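Nisin biosynthesis protein NisC (Lactococcus lactis subsp. lactis, PDB 2G0D) catalyses the cyclisation step of nisin maturation, closing the lanthionine and methyllanthionine thioether rings of the lantibiotic with the help of a bound zinc ion. Local coordinates at residues K2-K5 / R6-K10; K58-D61 / N62-Y66; E127-P131 / P132-V136; S141-L144 / S145-L149. All blocks are in the same frame, centred on the assembly; numbering follows the deposited sequence.

Contact 1. Residues K2-K5 / R6-K10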
loop_
_atom_site.group_PDB
_atom_site.type_symbol
_atom_site.label_atom_id
_atom_site.label_comp_id
_atom_site.label_asym_id
_atom_site.label_seq_id
_atom_site.Cartn_x
_atom_site.Cartn_y
_atom_site.Cartn_z
ATOM N N LYS A 2 19.216 2.595 -21.388
ATOM C CA LYS A 2 19.002 4.015 -21.720
ATOM C C LYS A 2 17.520 4.361 -21.890
ATOM O O LYS A 2 17.170 5.532 -22.108
ATOM C CB LYS A 2 19.756 4.398 -23.014
ATOM C CG LYS A 2 21.277 4.270 -22.944
ATOM C CD LYS A 2 21.911 4.276 -24.333
ATOM C CE LYS A 2 23.437 4.193 -24.257
ATOM N NZ LYS A 2 24.101 5.504 -24.482
ATOM N N ASN A 3 16.663 3.342 -21.815
ATOM C CA ASN A 3 15.236 3.548 -22.024
ATOM C C ASN A 3 14.434 4.146 -20.845
ATOM O O ASN A 3 13.368 4.716 -21.073
ATOM C CB ASN A 3 14.567 2.324 -22.680
ATOM C CG ASN A 3 14.112 1.272 -21.691
ATOM O OD1 ASN A 3 14.733 1.029 -20.644
ATOM N ND2 ASN A 3 13.007 0.611 -22.037
ATOM N N ILE A 4 14.933 4.020 -19.609
ATOM C CA ILE A 4 14.341 4.763 -18.486
ATOM C C ILE A 4 14.406 6.272 -18.752
ATOM O O ILE A 4 13.400 6.954 -18.663
ATOM C CB ILE A 4 14.927 4.364 -17.094
ATOM C CG1 ILE A 4 14.456 2.940 -16.755
ATOM C CG2 ILE A 4 14.504 5.363 -16.003
ATOM C CD1 ILE A 4 14.628 2.501 -15.343
ATOM N N LYS A 5 15.578 6.777 -19.130
ATOM C CA LYS A 5 15.736 8.206 -19.385
ATOM C C LYS A 5 14.716 8.733 -20.425
ATOM O O LYS A 5 14.009 9.698 -20.164
ATOM C CB LYS A 5 17.169 8.516 -19.822
ATOM C CG LYS A 5 17.531 9.979 -19.767
ATOM C CD LYS A 5 18.809 10.177 -20.498
ATOM C CE LYS A 5 19.529 11.380 -20.027
ATOM N NZ LYS A 5 20.567 11.778 -21.044
ATOM N N ARG A 6 14.650 8.097 -21.595
ATOM C CA ARG A 6 13.657 8.473 -22.614
ATOM C C ARG A 6 12.215 8.515 -22.084
ATOM O O ARG A 6 11.473 9.483 -22.295
ATOM C CB ARG A 6 13.727 7.514 -23.787
ATOM C CG ARG A 6 12.880 7.949 -24.988
ATOM C CD ARG A 6 13.222 7.155 -26.234
ATOM N NE ARG A 6 12.746 5.775 -26.125
ATOM C CZ ARG A 6 13.509 4.737 -25.787
ATOM N NH1 ARG A 6 14.812 4.909 -25.528
ATOM N NH2 ARG A 6 12.970 3.526 -25.707
ATOM N N ASN A 7 11.814 7.453 -21.408
ATOM C CA ASN A 7 10.480 7.397 -20.825
ATOM C C ASN A 7 10.195 8.458 -19.752
ATOM O O ASN A 7 9.106 9.029 -19.716
ATOM C CB ASN A 7 10.206 5.985 -20.318
ATOM C CG ASN A 7 9.844 5.061 -21.449
ATOM O OD1 ASN A 7 8.693 5.051 -21.884
ATOM N ND2 ASN A 7 10.838 4.342 -21.996
ATOM N N VAL A 8 11.177 8.724 -18.898
ATOM C CA VAL A 8 11.013 9.725 -17.868
ATOM C C VAL A 8 10.779 11.093 -18.534
ATOM O O VAL A 8 9.873 11.840 -18.147
ATOM C CB VAL A 8 12.211 9.748 -16.930
ATOM C CG1 VAL A 8 12.143 10.962 -15.995
ATOM C CG2 VAL A 8 12.259 8.449 -16.116
ATOM N N GLU A 9 11.582 11.378 -19.558
ATOM C CA GLU A 9 11.499 12.633 -20.295
ATOM C C GLU A 9 10.113 12.889 -20.862
ATOM O O GLU A 9 9.606 13.996 -20.758
ATOM C CB GLU A 9 12.573 12.693 -21.388
ATOM C CG GLU A 9 13.952 13.072 -20.822
ATOM C CD GLU A 9 15.108 12.839 -21.795
ATOM O OE1 GLU A 9 14.869 12.376 -22.936
ATOM O OE2 GLU A 9 16.272 13.120 -21.411
ATOM N N LYS A 10 9.500 11.858 -21.429
ATOM C CA LYS A 10 8.156 11.997 -21.949
ATOM C C LYS A 10 7.151 12.239 -20.828
ATOM O O LYS A 10 6.239 13.062 -20.995
ATOM C CB LYS A 10 7.768 10.841 -22.901
ATOM C CG LYS A 10 6.915 9.717 -22.326
ATOM C CD LYS A 10 6.518 8.685 -23.433
ATOM C CE LYS A 10 5.113 8.945 -24.010
ATOM N NZ LYS A 10 4.680 7.907 -25.020
#

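Contact 2. Residues K58-D61 / N62-Y66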
loop_
_atom_site.group_PDB
_atom_site.type_symbol
_atom_site.label_atom_id
_atom_site.label_comp_id
_atom_site.label_asym_id
_atom_site.label_seq_id
_atom_site.Cartn_x
_atom_site.Cartn_y
_atom_site.Cartn_z
ATOM N N LYS A 58 14.497 20.217 -10.248
ATOM C CA LYS A 58 13.812 21.439 -10.669
ATOM C C LYS A 58 12.330 21.155 -10.950
ATOM O O LYS A 58 11.454 21.884 -10.483
ATOM C CB LYS A 58 14.515 22.038 -11.900
ATOM C CG LYS A 58 13.997 23.381 -12.370
ATOM C CD LYS A 58 14.611 24.537 -11.558
ATOM C CE LYS A 58 13.591 25.235 -10.671
ATOM N NZ LYS A 58 12.838 26.240 -11.491
ATOM N N LYS A 59 12.064 20.088 -11.707
ATOM C CA LYS A 59 10.700 19.631 -11.963
ATOM C C LYS A 59 9.970 19.300 -10.676
ATOM O O LYS A 59 8.820 19.683 -10.490
ATOM C CB LYS A 59 10.685 18.425 -12.913
ATOM C CG LYS A 59 11.427 18.641 -14.228
ATOM C CD LYS A 59 10.829 19.758 -15.087
ATOM C CE LYS A 59 11.722 20.031 -16.286
ATOM N NZ LYS A 59 11.079 20.942 -17.273
ATOM N N ILE A 60 10.638 18.581 -9.787
ATOM C CA ILE A 60 10.051 18.230 -8.504
ATOM C C ILE A 60 9.578 19.509 -7.813
ATOM O O ILE A 60 8.398 19.619 -7.431
ATOM C CB ILE A 60 11.037 17.392 -7.646
ATOM C CG1 ILE A 60 11.117 15.962 -8.208
ATOM C CG2 ILE A 60 10.601 17.336 -6.163
ATOM C CD1 ILE A 60 12.450 15.279 -7.979
ATOM N N ASP A 61 10.477 20.493 -7.721
ATOM C CA ASP A 61 10.163 21.749 -7.048
ATOM C C ASP A 61 9.059 22.509 -7.777
ATOM O O ASP A 61 8.186 23.085 -7.137
ATOM C CB ASP A 61 11.418 22.588 -6.832
ATOM C CG ASP A 61 12.340 21.995 -5.759
ATOM O OD1 ASP A 61 11.833 21.422 -4.773
ATOM O OD2 ASP A 61 13.576 22.114 -5.895
ATOM N N ASN A 62 9.072 22.454 -9.109
ATOM C CA ASN A 62 7.971 22.965 -9.908
ATOM C C ASN A 62 6.654 22.318 -9.502
ATOM O O ASN A 62 5.664 23.008 -9.247
ATOM C CB ASN A 62 8.225 22.718 -11.405
ATOM C CG ASN A 62 9.253 23.664 -11.984
ATOM O OD1 ASN A 62 9.613 24.664 -11.350
ATOM N ND2 ASN A 62 9.744 23.354 -13.194
ATOM N N TYR A 63 6.648 20.982 -9.456
ATOM C CA TYR A 63 5.430 20.244 -9.182
ATOM C C TYR A 63 4.985 20.469 -7.732
ATOM O O TYR A 63 3.787 20.500 -7.454
ATOM C CB TYR A 63 5.618 18.745 -9.485
ATOM C CG TYR A 63 5.996 18.421 -10.920
ATOM C CD1 TYR A 63 5.707 19.308 -11.970
ATOM C CD2 TYR A 63 6.618 17.214 -11.232
ATOM C CE1 TYR A 63 6.041 19.006 -13.292
ATOM C CE2 TYR A 63 6.944 16.892 -12.539
ATOM C CZ TYR A 63 6.659 17.794 -13.570
ATOM O OH TYR A 63 6.999 17.477 -14.866
ATOM N N ILE A 64 5.948 20.626 -6.820
ATOM C CA ILE A 64 5.635 20.937 -5.427
ATOM C C ILE A 64 4.992 22.328 -5.300
ATOM O O ILE A 64 3.928 22.477 -4.688
ATOM C CB ILE A 64 6.877 20.821 -4.502
ATOM C CG1 ILE A 64 7.297 19.350 -4.323
ATOM C CG2 ILE A 64 6.579 21.401 -3.138
ATOM C CD1 ILE A 64 8.684 19.191 -3.786
ATOM N N GLU A 65 5.626 23.347 -5.876
ATOM C CA GLU A 65 5.031 24.673 -5.851
ATOM C C GLU A 65 3.645 24.650 -6.495
ATOM O O GLU A 65 2.699 25.245 -5.964
ATOM C CB GLU A 65 5.950 25.737 -6.462
ATOM C CG GLU A 65 7.067 26.219 -5.498
ATOM C CD GLU A 65 6.572 26.597 -4.077
ATOM O OE1 GLU A 65 6.060 27.747 -3.877
ATOM O OE2 GLU A 65 6.723 25.749 -3.148
ATOM N N TYR A 66 3.513 23.920 -7.599
ATOM C CA TYR A 66 2.207 23.744 -8.232
ATOM C C TYR A 66 1.214 23.074 -7.284
ATOM O O TYR A 66 0.044 23.429 -7.278
ATOM C CB TYR A 66 2.336 22.948 -9.523
ATOM C CG TYR A 66 1.043 22.699 -10.248
ATOM C CD1 TYR A 66 0.577 23.603 -11.200
ATOM C CD2 TYR A 66 0.291 21.546 -10.006
ATOM C CE1 TYR A 66 -0.618 23.380 -11.884
ATOM C CE2 TYR A 66 -0.891 21.292 -10.690
ATOM C CZ TYR A 66 -1.346 22.226 -11.637
ATOM O OH TYR A 66 -2.519 22.010 -12.339
HETATM O O HOH W 1 11.472 23.690 -15.871
#

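Contact 3. Residues E127-P131 / P132-V136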
loop_
_atom_site.group_PDB
_atom_site.type_symbol
_atom_site.label_atom_id
_atom_site.label_comp_id
_atom_site.label_asym_id
_atom_site.label_seq_id
_atom_site.Cartn_x
_atom_site.Cartn_y
_atom_site.Cartn_z
ATOM N N GLU A 127 -22.193 0.992 11.885
ATOM C CA GLU A 127 -23.266 0.457 11.035
ATOM C C GLU A 127 -23.042 0.733 9.542
ATOM O O GLU A 127 -23.563 0.003 8.688
ATOM C CB GLU A 127 -24.638 1.001 11.463
ATOM C CG GLU A 127 -25.210 0.332 12.698
ATOM C CD GLU A 127 -26.708 0.545 12.854
ATOM O OE1 GLU A 127 -27.339 1.164 11.963
ATOM O OE2 GLU A 127 -27.262 0.095 13.883
ATOM N N ASN A 128 -22.272 1.784 9.245
ATOM C CA ASN A 128 -22.014 2.228 7.870
ATOM C C ASN A 128 -20.579 1.942 7.428
ATOM O O ASN A 128 -20.097 2.502 6.429
ATOM C CB ASN A 128 -22.337 3.721 7.723
ATOM C CG ASN A 128 -23.778 4.050 8.101
ATOM O OD1 ASN A 128 -24.700 3.294 7.778
ATOM N ND2 ASN A 128 -23.977 5.182 8.791
ATOM N N ILE A 129 -19.907 1.063 8.174
ATOM C CA ILE A 129 -18.494 0.730 7.929
ATOM C C ILE A 129 -18.257 0.192 6.516
ATOM O O ILE A 129 -18.916 -0.749 6.063
ATOM C CB ILE A 129 -17.882 -0.206 9.024
ATOM C CG1 ILE A 129 -16.346 -0.282 8.880
ATOM C CG2 ILE A 129 -18.533 -1.592 9.011
ATOM C CD1 ILE A 129 -15.641 -1.050 9.996
ATOM N N THR A 130 -17.313 0.840 5.836
ATOM C CA THR A 130 -16.967 0.573 4.454
ATOM C C THR A 130 -15.425 0.564 4.374
ATOM O O THR A 130 -14.776 1.153 5.251
ATOM C CB THR A 130 -17.619 1.635 3.537
ATOM O OG1 THR A 130 -17.290 1.380 2.173
ATOM C CG2 THR A 130 -17.207 3.062 3.918
ATOM N N PRO A 131 -14.830 -0.136 3.376
ATOM C CA PRO A 131 -13.344 -0.222 3.369
ATOM C C PRO A 131 -12.537 1.087 3.469
ATOM O O PRO A 131 -11.587 1.116 4.253
ATOM C CB PRO A 131 -13.031 -0.990 2.076
ATOM C CG PRO A 131 -14.248 -1.852 1.867
ATOM C CD PRO A 131 -15.403 -0.923 2.266
ATOM N N PRO A 132 -12.898 2.158 2.715
ATOM C CA PRO A 132 -12.131 3.403 2.834
ATOM C C PRO A 132 -12.017 3.946 4.257
ATOM O O PRO A 132 -11.223 4.848 4.477
ATOM C CB PRO A 132 -12.927 4.409 1.972
ATOM C CG PRO A 132 -13.673 3.587 1.028
ATOM C CD PRO A 132 -13.986 2.296 1.725
ATOM N N ASP A 133 -12.798 3.412 5.201
ATOM C CA ASP A 133 -12.703 3.827 6.612
ATOM C C ASP A 133 -11.376 3.400 7.233
ATOM O O ASP A 133 -10.715 4.192 7.898
ATOM C CB ASP A 133 -13.847 3.257 7.461
ATOM C CG ASP A 133 -15.195 3.927 7.186
ATOM O OD1 ASP A 133 -15.241 5.138 6.855
ATOM O OD2 ASP A 133 -16.223 3.228 7.336
ATOM N N TYR A 134 -10.990 2.146 7.010
ATOM C CA TYR A 134 -9.886 1.529 7.753
ATOM C C TYR A 134 -8.715 1.128 6.844
ATOM O O TYR A 134 -7.637 0.811 7.352
ATOM C CB TYR A 134 -10.388 0.277 8.492
ATOM C CG TYR A 134 -10.905 -0.781 7.548
ATOM C CD1 TYR A 134 -12.276 -0.891 7.270
ATOM C CD2 TYR A 134 -10.026 -1.637 6.888
ATOM C CE1 TYR A 134 -12.751 -1.846 6.373
ATOM C CE2 TYR A 134 -10.491 -2.582 5.982
ATOM C CZ TYR A 134 -11.850 -2.689 5.731
ATOM O OH TYR A 134 -12.301 -3.646 4.838
ATOM N N ASP A 135 -8.940 1.139 5.520
ATOM C CA ASP A 135 -8.045 0.457 4.566
ATOM C C ASP A 135 -6.752 1.192 4.225
ATOM O O ASP A 135 -6.457 2.252 4.748
ATOM C CB ASP A 135 -8.807 -0.070 3.310
ATOM C CG ASP A 135 -9.091 1.003 2.241
ATOM O OD1 ASP A 135 -9.845 0.702 1.274
ATOM O OD2 ASP A 135 -8.577 2.128 2.336
ATOM N N VAL A 136 -5.973 0.592 3.340
ATOM C CA VAL A 136 -4.665 1.130 2.978
ATOM C C VAL A 136 -4.839 2.319 2.022
ATOM O O VAL A 136 -4.200 3.360 2.174
ATOM C CB VAL A 136 -3.769 0.001 2.361
ATOM C CG1 VAL A 136 -2.534 0.588 1.732
ATOM C CG2 VAL A 136 -3.426 -1.036 3.435
#

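Contact 4. Residues S141-L144 / S145-L149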
loop_
_atom_site.group_PDB
_atom_site.type_symbol
_atom_site.label_atom_id
_atom_site.label_comp_id
_atom_site.label_asym_id
_atom_site.label_seq_id
_atom_site.Cartn_x
_atom_site.Cartn_y
_atom_site.Cartn_z
ATOM N N SER A 141 -5.342 2.783 7.977
ATOM C CA SER A 141 -4.155 1.898 7.882
ATOM C C SER A 141 -3.059 2.543 7.008
ATOM O O SER A 141 -1.895 2.637 7.425
ATOM C CB SER A 141 -4.525 0.536 7.290
ATOM O OG SER A 141 -5.262 -0.232 8.212
ATOM N N GLY A 142 -3.454 2.988 5.818
ATOM C CA GLY A 142 -2.567 3.713 4.907
ATOM C C GLY A 142 -2.014 5.001 5.517
ATOM O O GLY A 142 -0.833 5.291 5.394
ATOM N N ILE A 143 -2.866 5.763 6.187
ATOM C CA ILE A 143 -2.429 6.989 6.885
ATOM C C ILE A 143 -1.391 6.677 7.960
ATOM O O ILE A 143 -0.369 7.357 8.038
ATOM C CB ILE A 143 -3.623 7.779 7.470
ATOM C CG1 ILE A 143 -4.416 8.434 6.334
ATOM C CG2 ILE A 143 -3.157 8.847 8.492
ATOM C CD1 ILE A 143 -5.742 9.149 6.778
ATOM N N LEU A 144 -1.645 5.639 8.760
ATOM C CA LEU A 144 -0.707 5.179 9.796
ATOM C C LEU A 144 0.648 4.758 9.201
ATOM O O LEU A 144 1.697 4.979 9.789
ATOM C CB LEU A 144 -1.367 4.055 10.612
ATOM C CG LEU A 144 -0.664 3.481 11.860
ATOM C CD1 LEU A 144 -0.257 4.587 12.855
ATOM C CD2 LEU A 144 -1.539 2.470 12.522
ATOM N N SER A 145 0.625 4.175 8.012
ATOM C CA SER A 145 1.868 3.752 7.330
ATOM C C SER A 145 2.820 4.938 7.199
ATOM O O SER A 145 4.007 4.843 7.554
ATOM C CB SER A 145 1.569 3.185 5.942
ATOM O OG SER A 145 2.746 2.602 5.398
ATOM N N TYR A 146 2.282 6.048 6.678
ATOM C CA TYR A 146 2.997 7.317 6.604
ATOM C C TYR A 146 3.362 7.855 7.993
ATOM O O TYR A 146 4.527 8.208 8.226
ATOM C CB TYR A 146 2.216 8.399 5.824
ATOM C CG TYR A 146 2.803 9.785 6.059
ATOM C CD1 TYR A 146 4.002 10.174 5.450
ATOM C CD2 TYR A 146 2.180 10.688 6.913
ATOM C CE1 TYR A 146 4.565 11.433 5.697
ATOM C CE2 TYR A 146 2.739 11.951 7.179
ATOM C CZ TYR A 146 3.940 12.312 6.579
ATOM O OH TYR A 146 4.487 13.568 6.825
ATOM N N LEU A 147 2.386 7.917 8.901
ATOM C CA LEU A 147 2.624 8.489 10.254
ATOM C C LEU A 147 3.784 7.837 10.981
ATOM O O LEU A 147 4.570 8.543 11.603
ATOM C CB LEU A 147 1.352 8.487 11.129
ATOM C CG LEU A 147 0.223 9.419 10.643
ATOM C CD1 LEU A 147 -1.072 9.152 11.443
ATOM C CD2 LEU A 147 0.614 10.896 10.723
ATOM N N LEU A 148 3.921 6.502 10.844
ATOM C CA LEU A 148 4.960 5.734 11.540
ATOM C C LEU A 148 6.410 6.023 11.106
ATOM O O LEU A 148 7.367 5.612 11.783
ATOM C CB LEU A 148 4.663 4.227 11.479
ATOM C CG LEU A 148 3.452 3.807 12.325
ATOM C CD1 LEU A 148 2.995 2.417 11.914
ATOM C CD2 LEU A 148 3.744 3.862 13.848
ATOM N N LEU A 149 6.565 6.760 10.017
ATOM C CA LEU A 149 7.862 7.291 9.602
ATOM C C LEU A 149 8.256 8.572 10.345
ATOM O O LEU A 149 9.396 8.998 10.242
ATOM C CB LEU A 149 7.839 7.606 8.095
ATOM C CG LEU A 149 7.750 6.418 7.120
ATOM C CD1 LEU A 149 7.572 6.976 5.711
ATOM C CD2 LEU A 149 9.014 5.503 7.227
#

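Contact 1. Residues K2-K5 / R6-K10
Residues N3, I4 and K5 offer their carbonyls to the amides of N7, V8 and E9, in three successive i to i+4 hydrogen bonds near the start of helix 3-20. The bond from V8 N to I4 O is 2.9 Å long. At N3 O the pattern is doubled: besides N7 N at 3.2 Å, the side-chain amide atom N7 ND2 comes within 2.7 Å of N3 O, with an N-H...O angle of 170°. The oxygen lies in the amide plane of N7, and the two donors reach it from opposite faces of its own carbonyl plane. With CG beside the backbone N (chi1 -78°), the carboxamide of N7 folds back along the helix, and this second bond should fix its rotation. R6 bends at chi3, which returns its guanidinium to the N3 side chain, where NH2 lies 3.6 Å from N3 CB. N3 OD1 accepts a hydrogen bond from K1 NZ. On the buried side, the methyls I4 CG2 and V8 CG2 meet at 3.8 Å; I4 also packs on L361, I380 and L383, and V8 on M43 and L44. K5 extends past E9, but K5 NZ and E9 OE2 stay 4.5 Å apart, too far for a salt bridge, though the opposite charges probably attract. Such folding of an asparagine amide onto the carbonyl four residues back is a side-chain-to-backbone bond near the N-terminal end of an amphipathic helix.

Contact 2. Residues K58-D61 / N62-Y66
I60 and I64 stand side by side one turn apart, I60 CG2 touching I64 CD1 at 3.6 Å, while on another flank K59 meets Y63. K59 O stands 3.1 Å above one face of the Y63 ring, offset toward the rim, and Y63 N donates to K59 O at 2.7 Å. With Y63 CG beside its own backbone N (chi1 -59°), the ring folds back along the preceding turn and brings CE2 and CZ close to K59 CB. N62 leans back likewise: its OD1 is a long 3.6 Å from K58 NZ, and its ND2 makes a weak bond of 3.2 Å to a water that also accepts a hydrogen bond from K59 NZ, at 3.1 Å. Farther out, D16 of helix 3-20 positions both K59 and Y63, through a salt bridge to K59 NZ and a hydrogen bond to Y63 OH. D61 OD1 is hydrogen-bonded to Y102 OH. I60 packs against I41 and L44, and I64 against Y102 and L105. With I60 and I64 on one flank and K58, K59 and N62 on another, helix 53-74 is amphipathic here, a member of the helical toroid wedged among helices 3-20, 37-45 and 100-122.

Contact 3. Residues E127-P131 / P132-V136
The Y134 ring carries the carbonyl of P131 on one face, P131 O standing 3.6 Å above the plane, over the ring centre. T130 O and I129 CD1 approach the same ring obliquely, the latter at 4.3 Å from Y134 CD1. Y134 CG sits between the backbone N and the carbonyl carbon (chi1 62°), which turns the ring back beneath the turn, alongside the pyrrolidine of P131. A second flat group, the carboxylate of D133, receives T130 N at 3.0 Å on OD2, the donor standing 42° out of the carboxylate plane; T130 CG2 lies 3.6 Å from the same oxygen. In return, D133 N donates to T130 O at 3.0 Å. P131 O is gripped twice, by D135 N at 2.9 Å, close to the carbonyl direction, and by Y134 N from above the carbonyl plane. The two pyrrolidines lie side by side, P131 CB 3.4 Å from P132 CD, largely because of the Pro-Pro link. Outside the turn, D135 OD1 bonds to H206 ND1 while D135 OD2 accepts E138 N and G139 N, with the D135 side chain about 11 Å from the zinc ion. The return of D133 to T130 N matches the side-chain-to-N half of a capping box, T130 being the probable N-cap of the short, weakly bonded helix 131-134, although T130 OG1 turns to N185 O instead of completing the box.

Contact 4. Residues S141-L144 / S145-L149
L144 packs on L148, and I143 on L147, in the buried C-terminal part of helix 140-147, one of the short helices of the alpha toroid. The backbone donors are answered unevenly. S145 N reaches S141 O at 3.0 Å, with an N-H...O angle of only 143°, and Y146 N makes a weak bond of 3.5 Å to G142 O. The two that follow are firmer: L147 N finds I143 O at 2.9 Å, and L148 N finds L144 O at the same distance. All three side-chain hydroxyls of this buried segment have partners beyond it. S141 OG is bonded to Y134 O in the preceding turn, S145 OG to Q397 O near the C-terminal end of the chain, and Y146 OH to N110 OD1 of helix 100-122. No hydroxyl of the set is therefore left without a bond, despite its burial. The Y146 ring leads away from the turn, toward A86, A89 and L90 of helix 85-92, and presents its edge to I143 O. S145 OG is anti to the backbone N (chi1 -171°), which points it off the helix toward Q397 O, and S145 CB approaches G142 O. Helices 156-168 and 208-221 supply further apolar neighbours, I162 and L158 for L144 and L147, I214 and Y217 for L144 and L148. The L144 and L148 side chains meet at a slant: L144 CG lies 3.8 Å from L148 CD1, and L144 CD1 3.8 Å from L148 CG.

The four contacts follow one another along the chain, in helices 3-20 and 53-74, at helix 131-134 and in helix 140-147. Contacts 1 and 2 lie on one side of the chain's centre, their own centres about 19 Å apart; D16, on the helix of contact 1, ties it to contact 2. Contact 3 is on the opposite side from contact 1, about 39 Å between centres. Contacts 3 and 4 touch, G142 N lying 3.3 Å from D135 O in a probable hydrogen bond that joins one turn to the next helix. Contacts 1 and 2 thus lie peripherally, about 26 and 24 Å from the chain's centre, and contacts 3 and 4 more centrally, with D135 near the zinc ion.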